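Local coordinates for ABC transporter substrate-binding protein (Vibrio cholerae, PDB 3LKV) that probably captures a small solute in the periplasm for an ABC transporter, and here holds a phenylalanine between its two lobes and binds zinc ions, at residues T50-N54 with P55-V59; D100-A104 with K105-Q109; D122-V126 with E127-E131; V130-I133 with K134-P138; S207-E210 with G211-A215. All coordinates share one frame; numbering follows the deposited sequence.

How the contacts relate
Following the chain, contact 1 turns strand 44-50 into helix 55-66, and contact 2 curls up the loop between strands 93-98 and 117-121; both follow strands of the six-stranded parallel sheet of one lobe. Contact 3 leaves that sheet after strand 117-121 and starts helix 126-136, which leads into the mixed sheet of the other lobe. Contact 4 continues along the same helix, sharing Val-130 and Glu-131 with contact 3, and ends it. Contact 5 begins helix 209-218, between strands 196-199 and 223-225 of the mixed sheet. All are local; contacts 3 and 4 overlap, and the others follow in series. Nearest atoms of contacts 2 and 3 are about 5 Å apart.

Contact 1 (T50-N54 with P55-V59); sequences TAQGN and PAIAV
Asn-54 carries the tight half of this turn, gripping the start of helix 55-66 with two oxygens. Its side-chain OD1 accepts from Ala-56 N at 2.6 Å, the donor tilted 26° from the amide plane, and its carbonyl O takes Ala-58 N at 3.0 Å. CG stands anti to the backbone N (chi1 -161°), which swings the amide over the first helical turn. Ile-57 crosses the Asn-54 side chain at about a right angle and lays CD1 3.5 Å from Asn-54 CB. The same methyl lies 3.6 Å from Ala-51 O. On the buried side Ala-51 CB fits against Ala-58, 4.0 Å from its CB, while the Ala-51 backbone is tied to Gln-15.

Toward helix 55-66 the other flank is loose. Gln-52 and Gly-53 form the exposed corner of a type I' turn from Ala-51 to Asn-54; Gln-52 OE1 only skirts Ile-57 CD1 at 4.4 Å, and its side chain packs instead on Lys-42 of the second subunit, which Thr-50 backbone bonds also reach. Thr-50 OG1 accepts from Gln-52 N at 3.0 Å in an ST turn. The whole is a side-chain N-cap where strand 44-50 passes into helix 55-66 in the alpha/beta lobe.

Contact 2 (D100-A104 with K105-Q109); sequences DPVGA and KLVKQ
Val-102 O is gripped twice: by Lys-105 N at 2.9 Å and by a water that donates to it at 2.7 Å. Lys-105 N comes from above the carbonyl plane, 64° out of it, within the type I turn from Val-102 to Lys-105. The water donates its second hydrogen to Val-107 O at 2.8 Å and so bridges the two segments. Val-107 O is also approached by the CA of Val-102 at 3.6 Å, with an almost straight C-H...O angle of 171°. A second backbone bond encloses the turn, Leu-106 N meeting Pro-101 O at 3.0 Å nearly head-on.

Pro-101, Ala-104, Leu-106 and Val-107 make the buried side, with Val-102 at its exposed margin. Val-107 has CG1 anti to its carbonyl carbon (chi1 -60°), which leaves CG2 between the backbone N and that carbon, facing Pro-101 CB at 4.1 Å. Leu-106 sets CG 4.0 Å from Ala-104 CB, and its side chain continues onto helix 78-87. At the start, Asp-100 OD1 accepts from Gly-103 N in an Asx motif, while OD2 bonds Ser-156. The six-to-one and five-to-two backbone bonds, with positive phi at Lys-105, and with Leu-106 folded back on Pro-101, define a Schellman motif closing a short helix-like turn.

Contact 3 (D122-V126 with E127-E131); sequences DLSPV and EQHVE. With PHE (phenylalanine), chain B.
Pro-125 and His-129 form the first shell. The carbonyl O of Pro-125 lies over one face of the imidazole, 3.5 Å above the plane and displaced toward the rim, while the same oxygen accepts from His-129 N at 3.0 Å. The pyrrolidine approaches the far end of the ring, with Pro-125 CD 3.8 Å from His-129 NE2. CG of His-129 is anti to its own carbonyl carbon (chi1 -69°), which folds the ring back toward the helix start instead of forward along the axis. On another flank of the proline, Gln-128 runs extended and brings OE1 to 3.5 Å from Pro-125 CB. At the other end of the segment, Asp-122 OD2 directly accepts from the amino N of the bound phenylalanine at 2.8 Å.

The next shell fixes these groups. The imidazole is held at both nitrogens, ND1 by Tyr-198 OH and NE2 by Leu-239 O, so its rotation is settled. Tyr-243 OH also bonds Asp-122 OD2 and probably helps to position it. Pro-125 itself is the centre of an inverse gamma turn, and one residue on Val-126 O accepts from Val-130 N at 2.9 Å. Glu-127 turns away to Lys-167, Ser-164 and His-168. The short segment from Asp-122 to Pro-125 thus connects ligand pocket and helix start. Strand 117-121 of the parallel sheet lies before it, helix 126-136 carries on toward strand 142-147 of the other lobe, and helix 152-167 packs on Val-126 through Leu-157 and Leu-161.

Contact 4 (V130-I133 with K134-P138); sequences VELI and KEILP
The carboxylate of Glu-135 is the flat group here, and Leu-132 meets it at one oxygen: Leu-132 CD1 stands 3.6 Å from Glu-135 OE1, well out of the carboxylate plane but not squarely over its face. Leu-132 has CG anti to the backbone N (chi1 -176°) and then bends at chi2 (50°), which carries CD1 forward to the glutamate one turn on. OE1 is also the oxygen that forms a salt bridge with Arg-297 NH2, so the carboxylate is probably oriented from that side, and Leu-132 packs against the same arginine.

The flat peptide groups supply the backbone bonds. Lys-134 N to Val-130 O measures 2.9 Å, and Glu-135 N to Glu-131 O 3.0 Å. Leu-132 O has two donors, Ile-136 N at 3.0 Å and a weak hydrogen bond from Glu-135 N. Leu-137 N to Ile-133 O, at 2.9 Å, is the last bond, and Leu-137 then leaves helical phi/psi. Apolar contacts follow the same i to i+4 spacing: Leu-132 CD1 to Ile-136 CD1 is 4.2 Å, and Ile-133 CG2 to Leu-137 CD1 is 4.3 Å. Lys-134 lies on the exposed side, its NZ bonded to His-168 ND1 and 6.7 Å from Glu-131 OE2. This end of helix 126-136 has neighbours on several sides: helix 292-297 covers Glu-135 and Ile-136, helix 152-167 meets Val-130, and Phe-224 of strand 223-225 packs on Leu-132 and Ile-133.

Contact 5 (S207-E210 with G211-A215); sequences SAIE and GMIVA
Ile-209 reaches both apolar partners of this helix start. Its CD1 lies 4.1 Å from SE of Met-212, a selenomethionine, the two side chains passing at a slant. Against Ile-213 it lies side by side, pointing the same way, with Ile-209 CG1 4.0 Å from Ile-213 CD1. Ile-209 carries CG1 anti to the backbone N (chi1 -171°) and turns at chi2, which brings its tip toward the selenium; the end of Met-212 leads away from segment 207-210 toward strand 196-199. Both side chains pack onto Ala-199 of that strand, and Met-212 also meets Thr-187 of helix 183-191.

Backbone hydrogen bonds make the helical turn. Met-212 N reaches Ala-208 O at 3.1 Å, and Ile-213 N reaches Ile-209 O at 2.9 Å. Val-214 N completes the set on Glu-210 O at 3.0 Å, and Val-214 CG2 also lies 3.3 Å from Glu-210 O. Ala-208 holds the N-cap position, yet its methyl can offer no acceptor to the first amides.

Charge plays a small part. Glu-210, exposed and bent at chi2, makes a long, weak ion pair with Arg-233, whose side chain lies against Ile-209 and Ile-213. The arrangement is that of a helix in a beta-alpha-beta crossover: helix 209-218 joins the parallel neighbours 196-199 and 223-225, with Ile-209 and Met-212 facing the sheet.

Contact 1 (T50-N54 with P55-V59)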
loop_
_atom_site.group_PDB
_atom_site.type_symbol
_atom_site.label_atom_id
_atom_site.label_comp_id
_atom_site.label_asym_id
_atom_site.label_seq_id
_atom_site.Cartn_x
_atom_site.Cartn_y
_atom_site.Cartn_z
ATOM N N THR A 50 0.935 -3.102 -13.337
ATOM C CA THR A 50 2.190 -3.397 -13.966
ATOM C C THR A 50 1.902 -4.248 -15.197
ATOM O O THR A 50 1.039 -5.117 -15.160
ATOM C CB THR A 50 3.211 -4.105 -13.061
ATOM O OG1 THR A 50 4.260 -4.617 -13.913
ATOM C CG2 THR A 50 2.576 -5.289 -12.279
ATOM N N ALA A 51 2.640 -3.979 -16.276
ATOM C CA ALA A 51 2.530 -4.735 -17.491
ATOM C C ALA A 51 3.357 -6.002 -17.458
ATOM O O ALA A 51 3.387 -6.745 -18.427
ATOM C CB ALA A 51 2.880 -3.893 -18.719
ATOM N N GLN A 52 4.035 -6.264 -16.363
ATOM C CA GLN A 52 4.860 -7.468 -16.225
ATOM C C GLN A 52 5.829 -7.653 -17.394
ATOM O O GLN A 52 6.049 -8.727 -17.845
ATOM C CB GLN A 52 3.978 -8.716 -16.017
ATOM C CG GLN A 52 2.933 -8.520 -14.926
ATOM C CD GLN A 52 2.052 -9.751 -14.712
ATOM O OE1 GLN A 52 0.871 -9.738 -15.001
ATOM N NE2 GLN A 52 2.643 -10.820 -14.219
ATOM N N GLY A 53 6.381 -6.573 -17.887
ATOM C CA GLY A 53 7.381 -6.626 -18.934
ATOM C C GLY A 53 6.765 -6.842 -20.326
ATOM O O GLY A 53 7.497 -6.850 -21.306
ATOM N N ASN A 54 5.451 -7.026 -20.389
ATOM C CA ASN A 54 4.776 -7.295 -21.654
ATOM C C ASN A 54 4.301 -6.027 -22.355
ATOM O O ASN A 54 3.528 -5.248 -21.795
ATOM C CB ASN A 54 3.598 -8.248 -21.439
ATOM C CG ASN A 54 3.144 -8.911 -22.724
ATOM O OD1 ASN A 54 3.102 -8.280 -23.781
ATOM N ND2 ASN A 54 2.800 -10.190 -22.641
ATOM N N PRO A 55 4.767 -5.827 -23.583
ATOM C CA PRO A 55 4.359 -4.667 -24.381
ATOM C C PRO A 55 2.876 -4.737 -24.726
ATOM O O PRO A 55 2.241 -3.704 -24.939
ATOM C CB PRO A 55 5.202 -4.808 -25.650
ATOM C CG PRO A 55 6.417 -5.540 -25.208
ATOM C CD PRO A 55 5.960 -6.492 -24.139
ATOM N N ALA A 56 2.336 -5.951 -24.774
ATOM C CA ALA A 56 0.923 -6.150 -25.067
ATOM C C ALA A 56 0.064 -5.747 -23.874
ATOM O O ALA A 56 -0.943 -5.057 -24.028
ATOM C CB ALA A 56 0.660 -7.599 -25.448
ATOM N N ILE A 57 0.472 -6.180 -22.685
ATOM C CA ILE A 57 -0.251 -5.841 -21.457
ATOM C C ILE A 57 -0.193 -4.329 -21.278
ATOM O O ILE A 57 -1.178 -3.733 -20.866
ATOM C CB ILE A 57 0.261 -6.622 -20.218
ATOM C CG1 ILE A 57 0.147 -8.121 -20.511
ATOM C CG2 ILE A 57 -0.606 -6.291 -18.892
ATOM C CD1 ILE A 57 0.851 -9.063 -19.394
ATOM N N ALA A 58 0.935 -3.708 -21.610
ATOM C CA ALA A 58 1.006 -2.259 -21.572
ATOM C C ALA A 58 -0.169 -1.617 -22.374
ATOM O O ALA A 58 -0.793 -0.656 -21.917
ATOM C CB ALA A 58 2.336 -1.796 -22.098
ATOM N N VAL A 59 -0.485 -2.181 -23.530
ATOM C CA VAL A 59 -1.557 -1.652 -24.357
ATOM C C VAL A 59 -2.907 -1.915 -23.674
ATOM O O VAL A 59 -3.746 -1.018 -23.562
ATOM C CB VAL A 59 -1.503 -2.285 -25.752
ATOM C CG1 VAL A 59 -2.823 -1.995 -26.592
ATOM C CG2 VAL A 59 -0.221 -1.791 -26.465
#

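Contact 2 (D100-A104 with K105-Q109)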
loop_
_atom_site.group_PDB
_atom_site.type_symbol
_atom_site.label_atom_id
_atom_site.label_comp_id
_atom_site.label_asym_id
_atom_site.label_seq_id
_atom_site.Cartn_x
_atom_site.Cartn_y
_atom_site.Cartn_z
ATOM N N ASP A 100 14.254 9.311 -23.089
ATOM C CA ASP A 100 14.269 10.281 -24.230
ATOM C C ASP A 100 12.866 10.416 -24.826
ATOM O O ASP A 100 12.471 9.696 -25.758
ATOM C CB ASP A 100 15.242 9.817 -25.280
ATOM C CG ASP A 100 15.187 10.647 -26.557
ATOM O OD1 ASP A 100 14.617 11.749 -26.563
ATOM O OD2 ASP A 100 15.699 10.158 -27.574
ATOM N N PRO A 101 12.082 11.322 -24.252
ATOM C CA PRO A 101 10.694 11.437 -24.687
ATOM C C PRO A 101 10.485 11.881 -26.110
ATOM O O PRO A 101 9.451 11.545 -26.685
ATOM C CB PRO A 101 10.077 12.437 -23.724
ATOM C CG PRO A 101 11.108 12.685 -22.651
ATOM C CD PRO A 101 12.412 12.177 -23.097
ATOM N N VAL A 102 11.426 12.623 -26.682
ATOM C CA VAL A 102 11.268 13.042 -28.079
ATOM C C VAL A 102 11.480 11.841 -28.962
ATOM O O VAL A 102 10.640 11.542 -29.831
ATOM C CB VAL A 102 12.219 14.189 -28.470
ATOM C CG1 VAL A 102 12.077 14.552 -30.049
ATOM C CG2 VAL A 102 11.965 15.389 -27.531
ATOM N N GLY A 103 12.563 11.121 -28.710
ATOM C CA GLY A 103 12.894 9.925 -29.487
ATOM C C GLY A 103 11.784 8.889 -29.344
ATOM O O GLY A 103 11.523 8.181 -30.280
ATOM N N ALA A 104 11.087 8.867 -28.198
ATOM C CA ALA A 104 10.015 7.891 -27.948
ATOM C C ALA A 104 8.714 8.355 -28.505
ATOM O O ALA A 104 7.715 7.625 -28.405
ATOM C CB ALA A 104 9.857 7.618 -26.447
ATOM N N LYS A 105 8.674 9.567 -29.051
ATOM C CA LYS A 105 7.429 10.089 -29.659
ATOM C C LYS A 105 6.316 10.385 -28.681
ATOM O O LYS A 105 5.145 10.365 -29.012
ATOM C CB LYS A 105 6.922 9.155 -30.781
ATOM C CG LYS A 105 7.988 9.006 -31.921
ATOM C CD LYS A 105 7.486 8.215 -33.171
ATOM C CE LYS A 105 8.591 8.204 -34.319
ATOM N NZ LYS A 105 8.364 7.203 -35.456
ATOM N N LEU A 106 6.686 10.696 -27.468
ATOM C CA LEU A 106 5.735 11.117 -26.484
ATOM C C LEU A 106 5.427 12.610 -26.592
ATOM O O LEU A 106 4.284 13.035 -26.354
ATOM C CB LEU A 106 6.325 10.844 -25.112
ATOM C CG LEU A 106 6.713 9.420 -24.832
ATOM C CD1 LEU A 106 7.245 9.381 -23.391
ATOM C CD2 LEU A 106 5.497 8.485 -25.087
ATOM N N VAL A 107 6.456 13.399 -26.889
ATOM C CA VAL A 107 6.317 14.811 -27.137
ATOM C C VAL A 107 7.108 15.236 -28.393
ATOM O O VAL A 107 8.140 14.644 -28.734
ATOM C CB VAL A 107 6.774 15.641 -25.910
ATOM C CG1 VAL A 107 5.942 15.297 -24.635
ATOM C CG2 VAL A 107 8.251 15.491 -25.677
ATOM N N LYS A 108 6.649 16.287 -29.072
ATOM C CA LYS A 108 7.396 16.821 -30.217
ATOM C C LYS A 108 8.709 17.500 -29.762
ATOM O O LYS A 108 9.723 17.479 -30.451
ATOM C CB LYS A 108 6.501 17.804 -30.974
ATOM C CG LYS A 108 7.045 18.071 -32.395
ATOM C CD LYS A 108 6.327 19.183 -33.167
ATOM C CE LYS A 108 7.306 19.797 -34.181
ATOM N NZ LYS A 108 6.625 20.537 -35.245
ATOM N N GLN A 109 8.679 18.131 -28.601
ATOM C CA GLN A 109 9.877 18.755 -28.024
ATOM C C GLN A 109 9.651 18.941 -26.520
ATOM O O GLN A 109 8.530 18.933 -26.040
ATOM C CB GLN A 109 10.188 20.125 -28.695
ATOM C CG GLN A 109 9.229 21.298 -28.336
ATOM C CD GLN A 109 7.939 21.288 -29.159
ATOM O OE1 GLN A 109 7.953 21.012 -30.340
ATOM N NE2 GLN A 109 6.832 21.616 -28.535
HETATM O O HOH W 1 8.768 13.152 -30.975
#

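Contact 3 (D122-V126 with E127-E131)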
loop_
_atom_site.group_PDB
_atom_site.type_symbol
_atom_site.label_atom_id
_atom_site.label_comp_id
_atom_site.label_asym_id
_atom_site.label_seq_id
_atom_site.Cartn_x
_atom_site.Cartn_y
_atom_site.Cartn_z
ATOM N N ASP A 122 14.653 10.873 -17.418
ATOM C CA ASP A 122 15.885 10.393 -16.688
ATOM C C ASP A 122 17.032 10.091 -17.648
ATOM O O ASP A 122 17.721 9.078 -17.519
ATOM C CB ASP A 122 15.638 9.167 -15.797
ATOM C CG ASP A 122 15.242 7.917 -16.590
ATOM O OD1 ASP A 122 14.645 8.107 -17.653
ATOM O OD2 ASP A 122 15.509 6.752 -16.157
ATOM N N LEU A 123 17.218 10.988 -18.615
ATOM C CA LEU A 123 18.215 10.815 -19.661
ATOM C C LEU A 123 19.580 10.598 -19.022
ATOM O O LEU A 123 19.975 11.419 -18.268
ATOM C CB LEU A 123 18.267 12.033 -20.567
ATOM C CG LEU A 123 19.395 11.957 -21.616
ATOM C CD1 LEU A 123 19.183 10.738 -22.508
ATOM C CD2 LEU A 123 19.494 13.239 -22.465
ATOM N N SER A 124 20.242 9.453 -19.268
ATOM C CA SER A 124 21.539 9.150 -18.673
ATOM C C SER A 124 22.643 10.017 -19.257
ATOM O O SER A 124 22.671 10.234 -20.432
ATOM C CB SER A 124 21.902 7.724 -19.010
ATOM O OG SER A 124 21.003 6.837 -18.412
ATOM N N PRO A 125 23.572 10.492 -18.433
ATOM C CA PRO A 125 24.765 11.142 -18.993
ATOM C C PRO A 125 25.782 10.076 -19.454
ATOM O O PRO A 125 26.766 9.748 -18.754
ATOM C CB PRO A 125 25.311 11.932 -17.796
ATOM C CG PRO A 125 24.939 11.045 -16.596
ATOM C CD PRO A 125 23.691 10.260 -16.976
ATOM N N VAL A 126 25.540 9.529 -20.630
ATOM C CA VAL A 126 26.342 8.408 -21.124
ATOM C C VAL A 126 27.857 8.797 -21.230
ATOM O O VAL A 126 28.725 8.044 -20.800
ATOM C CB VAL A 126 25.747 7.911 -22.466
ATOM C CG1 VAL A 126 26.634 6.843 -23.166
ATOM C CG2 VAL A 126 24.306 7.431 -22.223
ATOM N N GLU A 127 28.146 9.967 -21.804
ATOM C CA GLU A 127 29.528 10.462 -21.929
ATOM C C GLU A 127 30.240 10.448 -20.576
ATOM O O GLU A 127 31.366 9.961 -20.417
ATOM C CB GLU A 127 29.532 11.890 -22.510
ATOM C CG GLU A 127 30.925 12.640 -22.512
ATOM C CD GLU A 127 31.988 12.008 -23.418
ATOM O OE1 GLU A 127 33.180 12.417 -23.292
ATOM O OE2 GLU A 127 31.653 11.109 -24.245
ATOM N N GLN A 128 29.556 10.961 -19.583
ATOM C CA GLN A 128 30.108 10.956 -18.250
ATOM C C GLN A 128 30.326 9.510 -17.736
ATOM O O GLN A 128 31.331 9.222 -17.088
ATOM C CB GLN A 128 29.202 11.800 -17.363
ATOM C CG GLN A 128 29.729 12.190 -16.042
ATOM C CD GLN A 128 28.728 13.049 -15.222
ATOM O OE1 GLN A 128 27.663 13.458 -15.706
ATOM N NE2 GLN A 128 29.098 13.326 -13.981
ATOM N N HIS A 129 29.438 8.583 -18.074
ATOM C CA HIS A 129 29.640 7.201 -17.671
ATOM C C HIS A 129 30.885 6.568 -18.351
ATOM O O HIS A 129 31.610 5.812 -17.728
ATOM C CB HIS A 129 28.410 6.329 -17.993
ATOM C CG HIS A 129 27.205 6.640 -17.162
ATOM N ND1 HIS A 129 25.948 6.197 -17.491
ATOM C CD2 HIS A 129 27.065 7.339 -16.009
ATOM C CE1 HIS A 129 25.080 6.614 -16.583
ATOM N NE2 HIS A 129 25.733 7.306 -15.666
ATOM N N VAL A 130 31.100 6.850 -19.627
ATOM C CA VAL A 130 32.261 6.319 -20.311
ATOM C C VAL A 130 33.549 6.866 -19.700
ATOM O O VAL A 130 34.537 6.111 -19.500
ATOM C CB VAL A 130 32.212 6.673 -21.786
ATOM C CG1 VAL A 130 33.558 6.329 -22.494
ATOM C CG2 VAL A 130 30.992 5.962 -22.424
ATOM N N GLU A 131 33.547 8.169 -19.425
ATOM C CA GLU A 131 34.720 8.816 -18.843
ATOM C C GLU A 131 34.934 8.211 -17.479
ATOM O O GLU A 131 36.061 7.939 -17.103
ATOM C CB GLU A 131 34.626 10.369 -18.824
ATOM C CG GLU A 131 34.713 10.943 -20.286
ATOM C CD GLU A 131 34.449 12.478 -20.491
ATOM O OE1 GLU A 131 33.517 13.067 -19.869
ATOM O OE2 GLU A 131 35.162 13.070 -21.363
HETATM N N PHE B . 14.379 5.352 -18.277
HETATM C CA PHE B . 13.791 3.974 -18.519
HETATM C C PHE B . 12.702 4.086 -19.621
HETATM O O PHE B . 12.737 5.109 -20.366
HETATM C CB PHE B . 13.269 3.334 -17.224
HETATM C CG PHE B . 14.379 2.784 -16.333
HETATM C CD1 PHE B . 15.067 1.611 -16.694
HETATM C CD2 PHE B . 14.751 3.429 -15.174
HETATM C CE1 PHE B . 16.079 1.128 -15.929
HETATM C CE2 PHE B . 15.757 2.945 -14.394
HETATM C CZ PHE B . 16.443 1.803 -14.750
HETATM O OXT PHE B . 11.830 3.214 -19.829
#

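Contact 4 (V130-I133 with K134-P138)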
loop_
_atom_site.group_PDB
_atom_site.type_symbol
_atom_site.label_atom_id
_atom_site.label_comp_id
_atom_site.label_asym_id
_atom_site.label_seq_id
_atom_site.Cartn_x
_atom_site.Cartn_y
_atom_site.Cartn_z
ATOM N N VAL A 130 31.100 6.850 -19.627
ATOM C CA VAL A 130 32.261 6.319 -20.311
ATOM C C VAL A 130 33.549 6.866 -19.700
ATOM O O VAL A 130 34.537 6.111 -19.500
ATOM C CB VAL A 130 32.212 6.673 -21.786
ATOM C CG1 VAL A 130 33.558 6.329 -22.494
ATOM C CG2 VAL A 130 30.992 5.962 -22.424
ATOM N N GLU A 131 33.547 8.169 -19.425
ATOM C CA GLU A 131 34.720 8.816 -18.843
ATOM C C GLU A 131 34.934 8.211 -17.479
ATOM O O GLU A 131 36.061 7.939 -17.103
ATOM C CB GLU A 131 34.626 10.369 -18.824
ATOM C CG GLU A 131 34.713 10.943 -20.286
ATOM C CD GLU A 131 34.449 12.478 -20.491
ATOM O OE1 GLU A 131 33.517 13.067 -19.869
ATOM O OE2 GLU A 131 35.162 13.070 -21.363
ATOM N N LEU A 132 33.858 7.877 -16.784
ATOM C CA LEU A 132 34.008 7.283 -15.467
ATOM C C LEU A 132 34.534 5.831 -15.531
ATOM O O LEU A 132 35.395 5.452 -14.718
ATOM C CB LEU A 132 32.712 7.414 -14.704
ATOM C CG LEU A 132 32.643 6.956 -13.255
ATOM C CD1 LEU A 132 33.787 7.519 -12.407
ATOM C CD2 LEU A 132 31.281 7.384 -12.678
ATOM N N ILE A 133 34.073 5.053 -16.512
ATOM C CA ILE A 133 34.559 3.700 -16.734
ATOM C C ILE A 133 36.058 3.740 -17.039
ATOM O O ILE A 133 36.813 2.948 -16.507
ATOM C CB ILE A 133 33.801 2.984 -17.886
ATOM C CG1 ILE A 133 32.370 2.603 -17.466
ATOM C CG2 ILE A 133 34.489 1.713 -18.301
ATOM C CD1 ILE A 133 31.397 2.242 -18.709
ATOM N N LYS A 134 36.478 4.695 -17.859
ATOM C CA LYS A 134 37.903 4.868 -18.200
ATOM C C LYS A 134 38.758 5.275 -16.988
ATOM O O LYS A 134 39.921 4.907 -16.878
ATOM C CB LYS A 134 38.067 5.885 -19.339
ATOM C CG LYS A 134 39.471 5.887 -20.061
ATOM C CD LYS A 134 39.379 6.437 -21.558
ATOM C CE LYS A 134 40.581 7.372 -22.005
ATOM N NZ LYS A 134 40.057 8.705 -22.575
ATOM N N GLU A 135 38.161 6.005 -16.065
ATOM C CA GLU A 135 38.828 6.439 -14.844
ATOM C C GLU A 135 39.033 5.295 -13.850
ATOM O O GLU A 135 40.095 5.181 -13.227
ATOM C CB GLU A 135 38.027 7.567 -14.166
ATOM C CG GLU A 135 38.805 8.298 -13.070
ATOM C CD GLU A 135 37.944 9.267 -12.230
ATOM O OE1 GLU A 135 36.768 9.556 -12.546
ATOM O OE2 GLU A 135 38.455 9.726 -11.218
ATOM N N ILE A 136 38.009 4.476 -13.695
ATOM C CA ILE A 136 38.034 3.338 -12.788
ATOM C C ILE A 136 38.888 2.216 -13.341
ATOM O O ILE A 136 39.484 1.497 -12.577
ATOM C CB ILE A 136 36.595 2.764 -12.551
ATOM C CG1 ILE A 136 35.780 3.693 -11.656
ATOM C CG2 ILE A 136 36.633 1.360 -11.933
ATOM C CD1 ILE A 136 34.294 3.404 -11.692
ATOM N N LEU A 137 38.921 2.093 -14.671
ATOM C CA LEU A 137 39.553 0.997 -15.391
ATOM C C LEU A 137 40.344 1.591 -16.543
ATOM O O LEU A 137 39.872 1.569 -17.681
ATOM C CB LEU A 137 38.505 0.053 -16.002
ATOM C CG LEU A 137 37.605 -0.754 -15.076
ATOM C CD1 LEU A 137 36.423 -1.307 -15.845
ATOM C CD2 LEU A 137 38.428 -1.882 -14.445
ATOM N N PRO A 138 41.568 2.087 -16.271
ATOM C CA PRO A 138 42.275 2.904 -17.273
ATOM C C PRO A 138 42.727 2.143 -18.505
ATOM O O PRO A 138 43.032 2.754 -19.511
ATOM C CB PRO A 138 43.489 3.482 -16.509
ATOM C CG PRO A 138 43.217 3.170 -15.014
ATOM C CD PRO A 138 42.360 1.897 -15.045
#

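Contact 5 (S207-E210 with G211-A215)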
loop_
_atom_site.group_PDB
_atom_site.type_symbol
_atom_site.label_atom_id
_atom_site.label_comp_id
_atom_site.label_asym_id
_atom_site.label_seq_id
_atom_site.Cartn_x
_atom_site.Cartn_y
_atom_site.Cartn_z
ATOM N N SER A 207 15.373 -5.771 -15.216
ATOM C CA SER A 207 14.595 -6.845 -14.631
ATOM C C SER A 207 15.362 -8.176 -14.603
ATOM O O SER A 207 14.913 -9.136 -14.014
ATOM C CB SER A 207 13.275 -6.978 -15.401
ATOM O OG SER A 207 13.537 -7.649 -16.637
ATOM N N ALA A 208 16.523 -8.234 -15.236
ATOM C CA ALA A 208 17.335 -9.423 -15.283
ATOM C C ALA A 208 18.764 -9.135 -14.824
ATOM O O ALA A 208 19.671 -9.852 -15.191
ATOM C CB ALA A 208 17.347 -9.974 -16.709
ATOM N N ILE A 209 18.961 -8.097 -14.030
ATOM C CA ILE A 209 20.296 -7.651 -13.681
ATOM C C ILE A 209 21.053 -8.756 -12.913
ATOM O O ILE A 209 22.253 -8.943 -13.114
ATOM C CB ILE A 209 20.240 -6.302 -12.896
ATOM C CG1 ILE A 209 21.623 -5.693 -12.708
ATOM C CG2 ILE A 209 19.555 -6.462 -11.513
ATOM C CD1 ILE A 209 22.247 -5.147 -13.950
ATOM N N GLU A 210 20.352 -9.532 -12.090
ATOM C CA GLU A 210 21.001 -10.633 -11.355
ATOM C C GLU A 210 21.629 -11.648 -12.310
ATOM O O GLU A 210 22.738 -12.095 -12.084
ATOM C CB GLU A 210 20.051 -11.307 -10.347
ATOM C CG GLU A 210 19.431 -10.279 -9.351
ATOM C CD GLU A 210 19.136 -10.812 -7.935
ATOM O OE1 GLU A 210 19.928 -11.643 -7.411
ATOM O OE2 GLU A 210 18.120 -10.355 -7.337
ATOM N N GLY A 211 20.904 -11.994 -13.370
ATOM C CA GLY A 211 21.412 -12.909 -14.373
ATOM C C GLY A 211 22.574 -12.298 -15.158
ATOM O O GLY A 211 23.547 -12.991 -15.501
HETATM N N MSE A 212 22.498 -10.998 -15.434
HETATM C CA MSE A 212 23.616 -10.346 -16.094
HETATM C C MSE A 212 24.871 -10.470 -15.221
HETATM O O MSE A 212 25.950 -10.740 -15.709
HETATM C CB MSE A 212 23.330 -8.891 -16.408
HETATM C CG MSE A 212 24.535 -8.091 -16.809
HETATM SE SE MSE A 212 24.090 -6.264 -17.383
HETATM C CE MSE A 212 23.508 -6.725 -19.238
ATOM N N ILE A 213 24.706 -10.281 -13.932
ATOM C CA ILE A 213 25.845 -10.222 -13.046
ATOM C C ILE A 213 26.410 -11.631 -12.827
ATOM O O ILE A 213 27.625 -11.796 -12.706
ATOM C CB ILE A 213 25.510 -9.440 -11.735
ATOM C CG1 ILE A 213 25.573 -7.951 -12.080
ATOM C CG2 ILE A 213 26.487 -9.780 -10.589
ATOM C CD1 ILE A 213 25.003 -7.045 -11.104
ATOM N N VAL A 214 25.540 -12.633 -12.870
ATOM C CA VAL A 214 25.996 -13.994 -12.727
ATOM C C VAL A 214 26.914 -14.321 -13.905
ATOM O O VAL A 214 28.004 -14.807 -13.693
ATOM C CB VAL A 214 24.822 -15.026 -12.617
ATOM C CG1 VAL A 214 25.339 -16.513 -12.838
ATOM C CG2 VAL A 214 24.151 -14.907 -11.254
ATOM N N ALA A 215 26.472 -14.017 -15.121
ATOM C CA ALA A 215 27.281 -14.222 -16.311
ATOM C C ALA A 215 28.590 -13.385 -16.283
ATOM O O ALA A 215 29.654 -13.903 -16.658
ATOM C CB ALA A 215 26.470 -13.934 -17.616
#